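Local coordinates for putative cytoplasmic protein (Salmonella typhimurium LT2, PDB 2Q02) that is of unknown function but binds zinc in a xylose isomerase-like TIM barrel, and may act as a metal-dependent isomerase, at residues Tyr53-Arg57 with Arg92-Gly98; Phe76-Glu81 with Ala121-Leu125; Cys105-Thr111 with Leu141-Ser147. All coordinates share one frame; numbering follows the deposited sequence.

Contact 1 (Tyr53-Arg57 with Arg92-Gly98); sequences YNQVR and RDAQGVG
Two neighbouring outer helices of the TIM barrel, 53-62 and 81-97, meet here, the N-terminal turn of the first lying on the C-terminal turns of the second; Y53 reaches across and R57 follows one turn later. The axes of segments 53-57 and 92-97 approach to 9.0 Å at a crossing angle of -50°, and G96 is what lets the Y53 ring lie so near the backbone. The CA of G96 sits over one face of that ring in a CH-pi contact, 3.9 Å from the centroid. At the far end of the ring, Y53 OH donates to D93 OD1 at 2.5 Å; OD1 lies at the ring edge, near the ring plane, and is met on the anti side of the carboxylate, the two planes 74° apart. Deeper in, V56 CG1 packs on V97 CG1 at 3.7 Å, and both valines also lean on I67 of strand 66-73, joining the helix pair to the barrel wall. G98, at positive phi (87°), is the C-prime residue of the Schellman motif that ends helix 81-97. Beside this helix end the R57 chain runs extended from CG to NE, placing NE 3.0 Å from the carbonyl O of G96.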
ATOM      1  N   TYR A  53      -5.512  21.653   0.456  1.00 46.20           N
ATOM      2  CA  TYR A  53      -4.477  21.007  -0.370  1.00 46.32           C
ATOM      3  C   TYR A  53      -3.124  21.722  -0.331  1.00 45.79           C
ATOM      4  O   TYR A  53      -2.066  21.084  -0.245  1.00 45.96           O
ATOM      5  CB  TYR A  53      -4.923  20.932  -1.835  1.00 45.97           C
ATOM      6  CG  TYR A  53      -6.064  19.988  -2.127  1.00 46.65           C
ATOM      7  CD1 TYR A  53      -6.245  18.809  -1.391  1.00 45.16           C
ATOM      8  CD2 TYR A  53      -6.949  20.256  -3.170  1.00 45.57           C
ATOM      9  CE1 TYR A  53      -7.297  17.950  -1.670  1.00 43.69           C
ATOM     10  CE2 TYR A  53      -7.991  19.399  -3.463  1.00 43.61           C
ATOM     11  CZ  TYR A  53      -8.163  18.248  -2.710  1.00 45.06           C
ATOM     12  OH  TYR A  53      -9.202  17.394  -3.005  1.00 44.97           O
ATOM     13  N   ASN A  54      -3.182  23.040  -0.428  1.00 45.16           N
ATOM     14  CA  ASN A  54      -2.008  23.898  -0.363  1.00 46.29           C
ATOM     15  C   ASN A  54      -1.214  23.747   0.941  1.00 46.29           C
ATOM     16  O   ASN A  54       0.023  23.699   0.943  1.00 46.28           O
ATOM     17  CB  ASN A  54      -2.462  25.354  -0.489  1.00 46.84           C
ATOM     18  CG  ASN A  54      -1.531  26.187  -1.321  1.00 48.73           C
ATOM     19  OD1 ASN A  54      -0.865  27.095  -0.822  1.00 50.24           O
ATOM     20  ND2 ASN A  54      -1.483  25.884  -2.614  1.00 51.53           N
ATOM     21  N   GLN A  55      -1.940  23.681   2.050  1.00 45.77           N
ATOM     22  CA  GLN A  55      -1.324  23.491   3.346  1.00 45.31           C
ATOM     23  C   GLN A  55      -0.533  22.180   3.349  1.00 45.65           C
ATOM     24  O   GLN A  55       0.619  22.149   3.772  1.00 46.10           O
ATOM     25  CB  GLN A  55      -2.392  23.535   4.452  1.00 45.79           C
ATOM     26  CG  GLN A  55      -2.968  24.938   4.695  1.00 42.92           C
ATOM     27  CD  GLN A  55      -4.142  24.947   5.670  1.00 43.33           C
ATOM     28  OE1 GLN A  55      -5.235  24.466   5.371  1.00 38.61           O
ATOM     29  NE2 GLN A  55      -3.915  25.511   6.840  1.00 39.71           N
ATOM     30  N   VAL A  56      -1.138  21.121   2.823  1.00 45.59           N
ATOM     31  CA  VAL A  56      -0.521  19.796   2.819  1.00 45.71           C
ATOM     32  C   VAL A  56       0.691  19.741   1.886  1.00 46.05           C
ATOM     33  O   VAL A  56       1.702  19.120   2.214  1.00 45.38           O
ATOM     34  CB  VAL A  56      -1.548  18.719   2.432  1.00 45.44           C
ATOM     35  CG1 VAL A  56      -0.904  17.325   2.389  1.00 45.92           C
ATOM     36  CG2 VAL A  56      -2.691  18.718   3.417  1.00 48.11           C
ATOM     37  N   ARG A  57       0.580  20.392   0.731  1.00 46.51           N
ATOM     38  CA  ARG A  57       1.706  20.529  -0.201  1.00 46.87           C
ATOM     39  C   ARG A  57       2.882  21.234   0.449  1.00 45.89           C
ATOM     40  O   ARG A  57       4.013  20.767   0.351  1.00 46.35           O
ATOM     41  CB  ARG A  57       1.317  21.356  -1.430  1.00 47.36           C
ATOM     42  CG  ARG A  57       0.690  20.602  -2.589  1.00 47.58           C
ATOM     43  CD  ARG A  57       0.794  21.453  -3.851  1.00 51.85           C
ATOM     44  NE  ARG A  57      -0.165  21.051  -4.881  1.00 64.40           N
ATOM     45  CZ  ARG A  57       0.122  20.457  -6.050  1.00 69.98           C
ATOM     46  NH1 ARG A  57       1.372  20.173  -6.419  1.00 74.85           N
ATOM     47  NH2 ARG A  57      -0.873  20.149  -6.876  1.00 68.18           N
ATOM     48  N   ARG A  92      -8.966  14.003  -7.096  1.00 44.79           N
ATOM     49  CA  ARG A  92      -8.738  15.413  -6.726  1.00 45.49           C
ATOM     50  C   ARG A  92      -7.779  15.542  -5.551  1.00 46.02           C
ATOM     51  O   ARG A  92      -6.913  16.435  -5.546  1.00 46.64           O
ATOM     52  CB  ARG A  92     -10.034  16.114  -6.293  1.00 44.57           C
ATOM     53  CG  ARG A  92     -10.977  16.469  -7.392  1.00 44.17           C
ATOM     54  CD  ARG A  92     -12.270  17.060  -6.833  1.00 45.27           C
ATOM     55  NE  ARG A  92     -13.409  16.323  -7.381  1.00 54.28           N
ATOM     56  CZ  ARG A  92     -14.409  15.789  -6.683  1.00 48.16           C
ATOM     57  NH1 ARG A  92     -14.483  15.925  -5.367  1.00 55.66           N
ATOM     58  NH2 ARG A  92     -15.365  15.130  -7.315  1.00 52.21           N
ATOM     59  N   ASP A  93      -7.991  14.692  -4.539  1.00 45.40           N
ATOM     60  CA  ASP A  93      -7.166  14.683  -3.329  1.00 45.47           C
ATOM     61  C   ASP A  93      -5.702  14.408  -3.652  1.00 45.62           C
ATOM     62  O   ASP A  93      -4.801  15.051  -3.114  1.00 45.60           O
ATOM     63  CB  ASP A  93      -7.678  13.619  -2.337  1.00 45.09           C
ATOM     64  CG  ASP A  93      -8.919  14.059  -1.590  1.00 46.54           C
ATOM     65  OD1 ASP A  93      -9.227  15.279  -1.603  1.00 39.31           O
ATOM     66  OD2 ASP A  93      -9.580  13.178  -0.984  1.00 46.73           O
ATOM     67  N   ALA A  94      -5.488  13.436  -4.536  1.00 46.28           N
ATOM     68  CA  ALA A  94      -4.148  13.032  -4.959  1.00 45.87           C
ATOM     69  C   ALA A  94      -3.492  14.140  -5.769  1.00 46.54           C
ATOM     70  O   ALA A  94      -2.344  14.523  -5.501  1.00 47.08           O
ATOM     71  CB  ALA A  94      -4.197  11.707  -5.752  1.00 45.13           C
ATOM     72  N   GLN A  95      -4.232  14.680  -6.729  1.00 45.84           N
ATOM     73  CA  GLN A  95      -3.745  15.785  -7.527  1.00 46.79           C
ATOM     74  C   GLN A  95      -3.419  17.000  -6.637  1.00 46.48           C
ATOM     75  O   GLN A  95      -2.360  17.620  -6.788  1.00 47.40           O
ATOM     76  CB  GLN A  95      -4.783  16.129  -8.587  1.00 46.92           C
ATOM     77  CG  GLN A  95      -4.361  17.169  -9.592  1.00 48.85           C
ATOM     78  CD  GLN A  95      -5.455  17.436 -10.569  1.00 49.03           C
ATOM     79  OE1 GLN A  95      -6.614  17.650 -10.187  1.00 51.58           O
ATOM     80  NE2 GLN A  95      -5.117  17.393 -11.846  1.00 51.16           N
ATOM     81  N   GLY A  96      -4.311  17.314  -5.696  1.00 45.71           N
ATOM     82  CA  GLY A  96      -4.151  18.470  -4.820  1.00 45.50           C
ATOM     83  C   GLY A  96      -2.992  18.417  -3.848  1.00 45.62           C
ATOM     84  O   GLY A  96      -2.341  19.436  -3.618  1.00 45.37           O
ATOM     85  N   VAL A  97      -2.733  17.251  -3.255  1.00 45.86           N
ATOM     86  CA  VAL A  97      -1.586  17.120  -2.320  1.00 45.69           C
ATOM     87  C   VAL A  97      -0.277  16.834  -3.045  1.00 45.45           C
ATOM     88  O   VAL A  97       0.781  16.908  -2.447  1.00 46.18           O
ATOM     89  CB  VAL A  97      -1.801  16.041  -1.219  1.00 45.66           C
ATOM     90  CG1 VAL A  97      -3.076  16.342  -0.426  1.00 46.84           C
ATOM     91  CG2 VAL A  97      -1.807  14.624  -1.807  1.00 44.88           C
ATOM     92  N   GLY A  98      -0.355  16.502  -4.329  1.00 45.32           N
ATOM     93  CA  GLY A  98       0.826  16.140  -5.111  1.00 45.54           C
ATOM     94  C   GLY A  98       1.182  14.660  -5.013  1.00 46.09           C
ATOM     95  O   GLY A  98       2.351  14.282  -5.195  1.00 45.90           O
TER

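Contact 2 (Phe76-Glu81 with Ala121-Leu125); sequences FNQLTE and AIKRL
L79 and L125 reach toward each other tip to tip, and the other side chains of the contact are ranged about them. L79 CD1 meets L125 CD2 at 3.9 Å, while L79 CD2 lies against L125 CG and also touches the aliphatic part of R124, with CD closest at 3.7 Å. CG of L79 stands opposite its backbone N (chi1 -156°), which carries both methyls out from the inverse gamma turn centred on this residue and onto the helix. F76 comes in at about a right angle to L125: the L125 CD1 methyl lies at the ring edge, near its plane, 3.8 Å from F76 CD1. The same ring crosses I122 obliquely, its CE1 resting on I122 CG1. Between F76 and L79, the small side chain of A121 lets the loop come close, its CB 3.5 Å from the F76 carbonyl O.

At the exposed border the R124 chain, extended from CG to NE, passes L79 and ends at E81, whose own chain bends back at chi2 (-66°) to receive it. This salt bridge is fairly long: R124 NH2 donates to E81 OE1 at 3.3 Å, nearly straight and on the syn side of the carboxylate, and the second bond, from NH1 to OE2, is weak. The two planes are 50° apart, so the pair does not lie flat. Beyond the segments, N77 OD1 is bonded to T118 OG1 of helix 115-130, and F76 and L125 both rest on L104 of strand 101-104. This is the packing of a TIM-barrel beta-alpha loop, between strand 66-73 and helix 81-97, on the outer helix 115-130.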
ATOM      1  N   PHE A  76     -12.830  -1.052  -6.380  1.00 45.19           N
ATOM      2  CA  PHE A  76     -12.558  -0.537  -7.752  1.00 46.36           C
ATOM      3  C   PHE A  76     -13.234  -1.395  -8.805  1.00 46.46           C
ATOM      4  O   PHE A  76     -13.541  -0.977  -9.920  1.00 46.87           O
ATOM      5  CB  PHE A  76     -11.040  -0.440  -8.029  1.00 46.03           C
ATOM      6  CG  PHE A  76     -10.408  -1.710  -8.552  1.00 44.30           C
ATOM      7  CD1 PHE A  76     -10.351  -1.963  -9.913  1.00 45.23           C
ATOM      8  CD2 PHE A  76      -9.807  -2.619  -7.679  1.00 48.24           C
ATOM      9  CE1 PHE A  76      -9.732  -3.124 -10.400  1.00 47.61           C
ATOM     10  CE2 PHE A  76      -9.179  -3.775  -8.151  1.00 47.32           C
ATOM     11  CZ  PHE A  76      -9.153  -4.025  -9.518  1.00 48.57           C
ATOM     12  N   ASN A  77     -13.448  -2.599  -8.352  1.00 45.94           N
ATOM     13  CA  ASN A  77     -13.878  -3.753  -9.076  1.00 48.12           C
ATOM     14  C   ASN A  77     -15.383  -3.757  -9.411  1.00 46.27           C
ATOM     15  O   ASN A  77     -15.830  -4.496 -10.266  1.00 43.77           O
ATOM     16  CB  ASN A  77     -13.583  -4.912  -8.074  1.00 47.78           C
ATOM     17  CG  ASN A  77     -12.943  -6.052  -8.710  1.00 49.35           C
ATOM     18  OD1 ASN A  77     -12.728  -6.060  -9.924  1.00 70.43           O
ATOM     19  ND2 ASN A  77     -12.633  -7.047  -7.923  1.00 50.29           N
ATOM     20  N   GLN A  78     -16.148  -2.971  -8.655  1.00 49.80           N
ATOM     21  CA  GLN A  78     -17.614  -2.912  -8.722  1.00 51.00           C
ATOM     22  C   GLN A  78     -17.986  -1.453  -8.949  1.00 51.13           C
ATOM     23  O   GLN A  78     -18.505  -0.757  -8.064  1.00 52.22           O
ATOM     24  CB  GLN A  78     -18.205  -3.433  -7.414  1.00 51.42           C
ATOM     25  CG  GLN A  78     -19.725  -3.344  -7.302  1.00 53.13           C
ATOM     26  CD  GLN A  78     -20.286  -4.434  -6.415  1.00 57.45           C
ATOM     27  OE1 GLN A  78     -20.729  -4.162  -5.284  1.00 67.24           O
ATOM     28  NE2 GLN A  78     -20.236  -5.701  -6.909  1.00 56.32           N
ATOM     29  N   LEU A  79     -17.697  -1.001 -10.162  1.00 51.53           N
ATOM     30  CA  LEU A  79     -17.593   0.419 -10.471  1.00 52.52           C
ATOM     31  C   LEU A  79     -18.960   1.053 -10.817  1.00 53.57           C
ATOM     32  O   LEU A  79     -19.231   1.412 -11.973  1.00 52.13           O
ATOM     33  CB  LEU A  79     -16.566   0.592 -11.610  1.00 54.63           C
ATOM     34  CG  LEU A  79     -15.817   1.908 -11.835  1.00 51.70           C
ATOM     35  CD1 LEU A  79     -15.019   2.309 -10.602  1.00 55.17           C
ATOM     36  CD2 LEU A  79     -14.895   1.778 -13.058  1.00 50.56           C
ATOM     37  N   THR A  80     -19.800   1.186  -9.786  1.00 54.44           N
ATOM     38  CA  THR A  80     -21.085   1.880  -9.880  1.00 54.42           C
ATOM     39  C   THR A  80     -20.795   3.368  -9.939  1.00 55.41           C
ATOM     40  O   THR A  80     -19.656   3.787  -9.750  1.00 53.91           O
ATOM     41  CB  THR A  80     -21.998   1.613  -8.654  1.00 54.06           C
ATOM     42  OG1 THR A  80     -21.416   2.184  -7.474  1.00 52.99           O
ATOM     43  CG2 THR A  80     -22.210   0.120  -8.433  1.00 53.86           C
ATOM     44  N   GLU A  81     -21.815   4.177 -10.186  1.00 57.31           N
ATOM     45  CA  GLU A  81     -21.584   5.610 -10.335  1.00 58.82           C
ATOM     46  C   GLU A  81     -21.318   6.299  -8.982  1.00 58.03           C
ATOM     47  O   GLU A  81     -20.766   7.395  -8.956  1.00 59.95           O
ATOM     48  CB  GLU A  81     -22.720   6.279 -11.123  1.00 60.97           C
ATOM     49  CG  GLU A  81     -22.957   5.683 -12.555  1.00 67.71           C
ATOM     50  CD  GLU A  81     -21.793   5.896 -13.568  1.00 74.45           C
ATOM     51  OE1 GLU A  81     -20.988   6.851 -13.402  1.00 67.23           O
ATOM     52  OE2 GLU A  81     -21.716   5.107 -14.552  1.00 74.34           O
ATOM     53  N   ALA A 121     -13.300  -2.507 -15.645  1.00 44.28           N
ATOM     54  CA  ALA A 121     -13.063  -1.492 -14.608  1.00 43.96           C
ATOM     55  C   ALA A 121     -11.662  -0.862 -14.705  1.00 44.90           C
ATOM     56  O   ALA A 121     -11.482   0.341 -14.509  1.00 45.78           O
ATOM     57  CB  ALA A 121     -13.285  -2.076 -13.199  1.00 43.31           C
ATOM     58  N   ILE A 122     -10.663  -1.680 -14.998  1.00 44.95           N
ATOM     59  CA  ILE A 122      -9.303  -1.190 -15.156  1.00 44.96           C
ATOM     60  C   ILE A 122      -9.228  -0.244 -16.352  1.00 46.07           C
ATOM     61  O   ILE A 122      -8.591   0.818 -16.242  1.00 47.33           O
ATOM     62  CB  ILE A 122      -8.257  -2.326 -15.271  1.00 44.67           C
ATOM     63  CG1 ILE A 122      -8.136  -3.083 -13.949  1.00 46.13           C
ATOM     64  CG2 ILE A 122      -6.881  -1.783 -15.623  1.00 44.85           C
ATOM     65  CD1 ILE A 122      -7.406  -4.407 -14.089  1.00 46.87           C
ATOM     66  N   LYS A 123      -9.869  -0.605 -17.470  1.00 45.87           N
ATOM     67  CA  LYS A 123      -9.888   0.260 -18.671  1.00 45.36           C
ATOM     68  C   LYS A 123     -10.479   1.624 -18.365  1.00 44.61           C
ATOM     69  O   LYS A 123      -9.884   2.650 -18.690  1.00 44.26           O
ATOM     70  CB  LYS A 123     -10.682  -0.373 -19.836  1.00 46.11           C
ATOM     71  CG  LYS A 123      -9.958  -1.514 -20.582  1.00 44.60           C
ATOM     72  CD  LYS A 123     -10.858  -2.131 -21.675  1.00 46.79           C
ATOM     73  CE  LYS A 123     -10.106  -3.150 -22.570  1.00 47.56           C
ATOM     74  NZ  LYS A 123     -10.993  -4.189 -23.220  1.00 46.54           N
ATOM     75  N   ARG A 124     -11.671   1.624 -17.768  1.00 45.06           N
ATOM     76  CA  ARG A 124     -12.383   2.858 -17.424  1.00 45.55           C
ATOM     77  C   ARG A 124     -11.600   3.722 -16.434  1.00 45.70           C
ATOM     78  O   ARG A 124     -11.518   4.945 -16.572  1.00 44.91           O
ATOM     79  CB  ARG A 124     -13.758   2.538 -16.819  1.00 45.41           C
ATOM     80  CG  ARG A 124     -14.519   3.813 -16.413  1.00 48.00           C
ATOM     81  CD  ARG A 124     -15.997   3.585 -16.125  1.00 47.93           C
ATOM     82  NE  ARG A 124     -16.688   4.868 -15.981  1.00 49.78           N
ATOM     83  CZ  ARG A 124     -17.875   5.043 -15.394  1.00 50.03           C
ATOM     84  NH1 ARG A 124     -18.532   4.015 -14.843  1.00 47.52           N
ATOM     85  NH2 ARG A 124     -18.399   6.269 -15.328  1.00 43.63           N
ATOM     86  N   LEU A 125     -11.055   3.082 -15.409  1.00 45.36           N
ATOM     87  CA  LEU A 125     -10.264   3.787 -14.419  1.00 45.92           C
ATOM     88  C   LEU A 125      -8.947   4.277 -14.990  1.00 44.88           C
ATOM     89  O   LEU A 125      -8.450   5.290 -14.546  1.00 45.27           O
ATOM     90  CB  LEU A 125      -9.993   2.917 -13.177  1.00 47.13           C
ATOM     91  CG  LEU A 125     -11.194   2.657 -12.253  1.00 49.38           C
ATOM     92  CD1 LEU A 125     -10.933   1.478 -11.339  1.00 49.18           C
ATOM     93  CD2 LEU A 125     -11.553   3.878 -11.438  1.00 46.63           C
TER

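Contact 3 (Cys105-Thr111 with Leu141-Ser147); sequences CPLNDGT and LGFRVSS
S147 N and L107 O join the two loops by a nearly straight bond of 2.9 Å, and G110 N donates to V145 O at 2.9 Å, in the carbonyl plane and on a lone pair. Between these links N108 CG stands anti to the backbone N (chi1 -177°), bringing the amide to V145 and F143. A chi2 of 55° then turns N108 OD1 toward V145, 3.4 Å from V145 CG2. N108 ND2 comes to 3.4 Å from F143 CD2, amide and ring planes 36° apart. Nearer strand 101-104 the L141 side chain crosses P106 obliquely, CG against P106 CD at 3.6 Å, and its CD1 touches N108 CB.

Turns hold these groups in place. A type I beta turn from F143 to S146 presents V145 O, with S146 OG bonded back to L141 O at 2.7 Å. D109 OD1 accepts from T111 N in an Asx turn. Farther out, Y74 OH bonds to N108 N, while the F143 ring meets H173. The C105 side chain is about 4 Å from that of E139, a zinc ligand with D170, H197 and E245: these loops follow strands 101-104 and 135-138, at the C-terminal barrel end where TIM-barrel enzymes generally carry their active sites.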
ATOM      1  N   CYS A 105      -8.428  -1.114  -4.562  1.00 45.64           N
ATOM      2  CA  CYS A 105      -8.653  -2.372  -3.873  1.00 46.65           C
ATOM      3  C   CYS A 105      -9.895  -3.063  -4.388  1.00 45.81           C
ATOM      4  O   CYS A 105     -10.942  -2.413  -4.540  1.00 45.60           O
ATOM      5  CB  CYS A 105      -8.842  -2.135  -2.370  1.00 48.88           C
ATOM      6  SG  CYS A 105      -7.314  -1.689  -1.515  1.00 54.47           S
ATOM      7  N   PRO A 106      -9.816  -4.398  -4.579  1.00 45.44           N
ATOM      8  CA  PRO A 106     -10.916  -5.163  -5.174  1.00 44.47           C
ATOM      9  C   PRO A 106     -12.018  -5.434  -4.181  1.00 44.70           C
ATOM     10  O   PRO A 106     -11.780  -5.405  -2.983  1.00 45.14           O
ATOM     11  CB  PRO A 106     -10.262  -6.501  -5.543  1.00 44.28           C
ATOM     12  CG  PRO A 106      -9.212  -6.697  -4.453  1.00 43.91           C
ATOM     13  CD  PRO A 106      -8.692  -5.277  -4.183  1.00 44.76           C
ATOM     14  N   LEU A 107     -13.208  -5.722  -4.690  1.00 44.87           N
ATOM     15  CA  LEU A 107     -14.328  -6.150  -3.854  1.00 45.11           C
ATOM     16  C   LEU A 107     -13.902  -7.333  -2.980  1.00 45.34           C
ATOM     17  O   LEU A 107     -13.179  -8.227  -3.423  1.00 44.65           O
ATOM     18  CB  LEU A 107     -15.561  -6.518  -4.698  1.00 43.65           C
ATOM     19  CG  LEU A 107     -16.827  -6.908  -3.919  1.00 45.78           C
ATOM     20  CD1 LEU A 107     -17.492  -5.682  -3.271  1.00 45.49           C
ATOM     21  CD2 LEU A 107     -17.829  -7.642  -4.788  1.00 44.76           C
ATOM     22  N   ASN A 108     -14.352  -7.324  -1.730  1.00 44.57           N
ATOM     23  CA  ASN A 108     -13.883  -8.305  -0.746  1.00 44.83           C
ATOM     24  C   ASN A 108     -15.041  -8.665   0.174  1.00 45.07           C
ATOM     25  O   ASN A 108     -14.980  -8.486   1.378  1.00 45.34           O
ATOM     26  CB  ASN A 108     -12.634  -7.773  -0.004  1.00 44.35           C
ATOM     27  CG  ASN A 108     -12.038  -8.770   0.999  1.00 43.61           C
ATOM     28  OD1 ASN A 108     -11.711  -9.897   0.667  1.00 46.40           O
ATOM     29  ND2 ASN A 108     -11.870  -8.320   2.237  1.00 43.69           N
ATOM     30  N   ASP A 109     -16.127  -9.141  -0.421  1.00 45.79           N
ATOM     31  CA  ASP A 109     -17.333  -9.514   0.339  1.00 46.06           C
ATOM     32  C   ASP A 109     -17.812 -10.956   0.043  1.00 45.93           C
ATOM     33  O   ASP A 109     -18.950 -11.331   0.365  1.00 43.86           O
ATOM     34  CB  ASP A 109     -18.491  -8.514   0.104  1.00 46.77           C
ATOM     35  CG  ASP A 109     -19.122  -8.630  -1.293  1.00 48.79           C
ATOM     36  OD1 ASP A 109     -18.721  -9.521  -2.074  1.00 46.58           O
ATOM     37  OD2 ASP A 109     -20.017  -7.811  -1.602  1.00 48.33           O
ATOM     38  N   GLY A 110     -16.945 -11.756  -0.579  1.00 45.73           N
ATOM     39  CA  GLY A 110     -17.269 -13.159  -0.856  1.00 44.97           C
ATOM     40  C   GLY A 110     -18.025 -13.386  -2.152  1.00 44.77           C
ATOM     41  O   GLY A 110     -18.413 -14.507  -2.466  1.00 43.98           O
ATOM     42  N   THR A 111     -18.218 -12.312  -2.905  1.00 44.86           N
ATOM     43  CA  THR A 111     -18.940 -12.350  -4.157  1.00 45.79           C
ATOM     44  C   THR A 111     -17.957 -12.354  -5.319  1.00 44.66           C
ATOM     45  O   THR A 111     -16.923 -11.695  -5.280  1.00 44.33           O
ATOM     46  CB  THR A 111     -19.904 -11.181  -4.252  1.00 45.20           C
ATOM     47  OG1 THR A 111     -21.058 -11.498  -3.468  1.00 49.13           O
ATOM     48  CG2 THR A 111     -20.349 -10.944  -5.652  1.00 48.74           C
ATOM     49  N   LEU A 141      -6.022  -8.389  -2.576  1.00 45.93           N
ATOM     50  CA  LEU A 141      -6.246  -8.730  -1.181  1.00 45.53           C
ATOM     51  C   LEU A 141      -6.301 -10.231  -1.067  1.00 45.21           C
ATOM     52  O   LEU A 141      -7.034 -10.888  -1.800  1.00 43.97           O
ATOM     53  CB  LEU A 141      -7.565  -8.160  -0.676  1.00 45.75           C
ATOM     54  CG  LEU A 141      -7.805  -6.684  -0.936  1.00 45.26           C
ATOM     55  CD1 LEU A 141      -9.208  -6.329  -0.561  1.00 47.83           C
ATOM     56  CD2 LEU A 141      -6.820  -5.821  -0.190  1.00 47.09           C
ATOM     57  N   GLY A 142      -5.533 -10.775  -0.134  1.00 46.14           N
ATOM     58  CA  GLY A 142      -5.387 -12.230   0.000  1.00 45.11           C
ATOM     59  C   GLY A 142      -6.530 -12.969   0.682  1.00 44.25           C
ATOM     60  O   GLY A 142      -6.577 -14.195   0.643  1.00 43.48           O
ATOM     61  N   PHE A 143      -7.448 -12.248   1.318  1.00 44.27           N
ATOM     62  CA  PHE A 143      -8.570 -12.884   1.988  1.00 44.30           C
ATOM     63  C   PHE A 143      -9.283 -13.866   1.068  1.00 44.89           C
ATOM     64  O   PHE A 143      -9.426 -13.628  -0.132  1.00 45.18           O
ATOM     65  CB  PHE A 143      -9.586 -11.871   2.490  1.00 43.55           C
ATOM     66  CG  PHE A 143      -8.996 -10.859   3.391  1.00 46.99           C
ATOM     67  CD1 PHE A 143      -8.628 -11.206   4.686  1.00 42.28           C
ATOM     68  CD2 PHE A 143      -8.746  -9.566   2.934  1.00 45.34           C
ATOM     69  CE1 PHE A 143      -8.045 -10.298   5.503  1.00 39.38           C
ATOM     70  CE2 PHE A 143      -8.165  -8.642   3.757  1.00 43.73           C
ATOM     71  CZ  PHE A 143      -7.815  -9.008   5.052  1.00 43.54           C
ATOM     72  N   ARG A 144      -9.750 -14.973   1.640  1.00 45.10           N
ATOM     73  CA  ARG A 144     -10.555 -15.936   0.875  1.00 45.28           C
ATOM     74  C   ARG A 144     -11.799 -15.344   0.226  1.00 45.26           C
ATOM     75  O   ARG A 144     -12.250 -15.848  -0.810  1.00 44.08           O
ATOM     76  CB  ARG A 144     -11.015 -17.116   1.709  1.00 44.46           C
ATOM     77  CG  ARG A 144     -10.033 -18.238   1.729  1.00 46.68           C
ATOM     78  CD  ARG A 144     -10.268 -19.175   2.896  1.00 45.15           C
ATOM     79  NE  ARG A 144      -9.509 -20.402   2.673  1.00 50.53           N
ATOM     80  CZ  ARG A 144     -10.021 -21.632   2.534  1.00 52.77           C
ATOM     81  NH1 ARG A 144     -11.338 -21.872   2.638  1.00 49.86           N
ATOM     82  NH2 ARG A 144      -9.188 -22.650   2.317  1.00 52.55           N
ATOM     83  N   VAL A 145     -12.360 -14.303   0.842  1.00 45.04           N
ATOM     84  CA  VAL A 145     -13.547 -13.627   0.291  1.00 44.84           C
ATOM     85  C   VAL A 145     -13.224 -12.547  -0.761  1.00 44.50           C
ATOM     86  O   VAL A 145     -14.123 -11.916  -1.301  1.00 45.41           O
ATOM     87  CB  VAL A 145     -14.440 -13.110   1.413  1.00 44.54           C
ATOM     88  CG1 VAL A 145     -14.992 -14.298   2.191  1.00 39.35           C
ATOM     89  CG2 VAL A 145     -13.658 -12.149   2.345  1.00 43.43           C
ATOM     90  N   SER A 146     -11.940 -12.367  -1.056  1.00 45.02           N
ATOM     91  CA  SER A 146     -11.476 -11.366  -2.017  1.00 44.78           C
ATOM     92  C   SER A 146     -11.752 -11.802  -3.442  1.00 44.47           C
ATOM     93  O   SER A 146     -11.552 -12.959  -3.800  1.00 42.84           O
ATOM     94  CB  SER A 146      -9.984 -11.109  -1.857  1.00 43.78           C
ATOM     95  OG  SER A 146      -9.467 -10.404  -2.964  1.00 40.14           O
ATOM     96  N   SER A 147     -12.219 -10.851  -4.250  1.00 44.65           N
ATOM     97  CA  SER A 147     -12.493 -11.107  -5.658  1.00 44.88           C
ATOM     98  C   SER A 147     -11.230 -11.108  -6.518  1.00 44.85           C
ATOM     99  O   SER A 147     -11.290 -11.456  -7.682  1.00 45.03           O
ATOM    100  CB  SER A 147     -13.477 -10.068  -6.216  1.00 45.14           C
ATOM    101  OG  SER A 147     -12.882  -8.785  -6.290  1.00 39.46           O
TER
HETATM  102  O   HOH W   1     -15.523 -10.543  -3.368  1.00 30.88           O

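All three contacts lie in the helices and loops around one eight-stranded parallel barrel, within the sector from helix 53-62 to the loop before helix 151-161. Contact 1 joins helices 53-62 and 81-97 on the outside, about 23 Å between centres from contact 2 and about 30 Å from contact 3. Contacts 2 and 3, about 15 Å apart, touch: F76 N lies 3.0 Å from C105 O, a probable hydrogen bond between the loops after strands 66-73 and 101-104. Along the chain contact 1 closes before contact 3 opens, whereas contact 2 interleaves with both. Helix 81-97 begins at contact 2 and ends at contact 1, so this outer helix runs from the zinc-binding end of the barrel to the opposite end.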